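Local coordinates for type III effector NopAA (Sinorhizobium fredii USDA 257, PDB 6SDU), which hydrolyses xyloglucan as a secreted effector of a symbiotic bacterium, through a xyloglucanase domain of glycosyl hydrolase family 12, at residues Y152-V155 against A160-N163. Residues are numbered along the deposited sequence; the frame is centred on the assembly and turned at random.
Sequences YSNV and ATWN
Val155 and Trp162 form an antiparallel hydrogen-bonded pair: Val155 N bonds Trp162 O and Trp162 N bonds Val155 O, each N to O distance being 2.7 Å. Asn154 shares Trp162 with Val155, which makes a G1 beta bulge. The extra residue sits in the left-handed helical region, which asparagine tolerates better than most residues with a side chain. The turn leaves Asn154 N 3.2 Å from Trp162 O at a poor angle, and the side chain of Asn163 supplies the acceptor instead.

From its CB, Asn163 leaves the strand with CG anti to the carbonyl carbon (chi1 -76°), carrying the amide alongside the bulge. There OD1 accepts Asn154 N at 3.0 Å in a bond that is straight at the hydrogen (171°) and lies nearly in line with the C=O; the same oxygen rests 3.4 Å from Ser153 CA. ND2, at the other branch of the tip, donates to Ser129 O, so both ends of this buried amide are used and its rotation is fixed. An asparagine suits the place because one short side chain offers an acceptor and a donor together.

Beyond the bulge, the branched CB of Thr161 puts CG2, anti to the backbone N, against Asn154 CA at 3.6 Å, while Thr161 CA makes a CA-H...O contact with Val155 O. Val155 and Trp162 share one face of the sheet. Branching at CB suits Val155 to an extended strand, and its side chain reaches Val164. Val155 O lies at the edge of the indole, near its plane, beside CD1; the indole packs on Leu178, and its NE1 donor suits the carbonyl of Val157 in the connecting hairpin. The contact joins the start of edge strand 155-157 to strand 160-168 in the GH12 beta-sandwich (jelly roll): where the bulge breaks regular pairing, a side-chain amide takes up the N-H.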
loop_
_atom_site.group_PDB
_atom_site.type_symbol
_atom_site.label_atom_id
_atom_site.label_comp_id
_atom_site.label_asym_id
_atom_site.label_seq_id
_atom_site.Cartn_x
_atom_site.Cartn_y
_atom_site.Cartn_z
ATOM N N TYR A 152 17.480 -0.501 -6.927
ATOM C CA TYR A 152 17.426 0.091 -8.260
ATOM C C TYR A 152 16.870 1.495 -8.116
ATOM O O TYR A 152 15.982 1.729 -7.289
ATOM C CB TYR A 152 16.538 -0.700 -9.237
ATOM C CG TYR A 152 16.927 -2.153 -9.451
ATOM C CD1 TYR A 152 17.817 -2.517 -10.461
ATOM C CD2 TYR A 152 16.398 -3.163 -8.649
ATOM C CE1 TYR A 152 18.171 -3.847 -10.660
ATOM C CE2 TYR A 152 16.752 -4.491 -8.833
ATOM C CZ TYR A 152 17.635 -4.827 -9.843
ATOM O OH TYR A 152 17.990 -6.146 -10.051
ATOM N N SER A 153 17.391 2.423 -8.913
ATOM C CA SER A 153 16.995 3.821 -8.866
ATOM C C SER A 153 16.392 4.264 -10.196
ATOM O O SER A 153 16.785 3.782 -11.266
ATOM C CB SER A 153 18.183 4.720 -8.522
ATOM O OG SER A 153 18.504 4.651 -7.144
ATOM N N ASN A 154 15.410 5.170 -10.099
ATOM C CA ASN A 154 14.751 5.832 -11.241
ATOM C C ASN A 154 14.272 4.837 -12.294
ATOM O O ASN A 154 14.425 5.034 -13.500
ATOM C CB ASN A 154 15.662 6.894 -11.854
ATOM C CG ASN A 154 16.101 7.921 -10.833
ATOM O OD1 ASN A 154 15.268 8.605 -10.227
ATOM N ND2 ASN A 154 17.405 8.016 -10.609
ATOM N N VAL A 155 13.613 3.790 -11.828
ATOM C CA VAL A 155 13.084 2.780 -12.728
ATOM C C VAL A 155 11.770 3.290 -13.296
ATOM O O VAL A 155 10.868 3.683 -12.552
ATOM C CB VAL A 155 12.893 1.448 -11.994
ATOM C CG1 VAL A 155 12.298 0.403 -12.937
ATOM C CG2 VAL A 155 14.216 0.991 -11.410
ATOM N N ALA A 160 5.101 5.135 -14.425
ATOM C CA ALA A 160 5.706 6.087 -13.503
ATOM C C ALA A 160 7.166 5.720 -13.290
ATOM O O ALA A 160 7.635 4.682 -13.753
ATOM C CB ALA A 160 4.954 6.138 -12.169
ATOM N N THR A 161 7.886 6.609 -12.609
ATOM C CA THR A 161 9.274 6.377 -12.228
ATOM C C THR A 161 9.343 6.084 -10.739
ATOM O O THR A 161 8.697 6.770 -9.938
ATOM C CB THR A 161 10.149 7.575 -12.586
ATOM O OG1 THR A 161 10.072 7.798 -14.002
ATOM C CG2 THR A 161 11.600 7.319 -12.186
ATOM N N TRP A 162 10.118 5.069 -10.371
ATOM C CA TRP A 162 10.136 4.581 -9.005
ATOM C C TRP A 162 11.559 4.319 -8.558
ATOM O O TRP A 162 12.457 4.117 -9.374
ATOM C CB TRP A 162 9.344 3.275 -8.848
ATOM C CG TRP A 162 7.996 3.200 -9.502
ATOM C CD1 TRP A 162 7.740 2.883 -10.790
ATOM C CD2 TRP A 162 6.712 3.370 -8.872
ATOM N NE1 TRP A 162 6.384 2.865 -11.023
ATOM C CE2 TRP A 162 5.731 3.166 -9.862
ATOM C CE3 TRP A 162 6.301 3.692 -7.576
ATOM C CZ2 TRP A 162 4.367 3.265 -9.598
ATOM C CZ3 TRP A 162 4.936 3.794 -7.315
ATOM C CH2 TRP A 162 3.992 3.586 -8.320
ATOM N N ASN A 163 11.741 4.309 -7.237
ATOM C CA ASN A 163 12.919 3.758 -6.574
ATOM C C ASN A 163 12.512 2.437 -5.927
ATOM O O ASN A 163 11.434 2.354 -5.321
ATOM C CB ASN A 163 13.467 4.717 -5.519
ATOM C CG ASN A 163 14.232 5.872 -6.125
ATOM O OD1 ASN A 163 14.732 5.770 -7.248
ATOM N ND2 ASN A 163 14.330 6.984 -5.382
#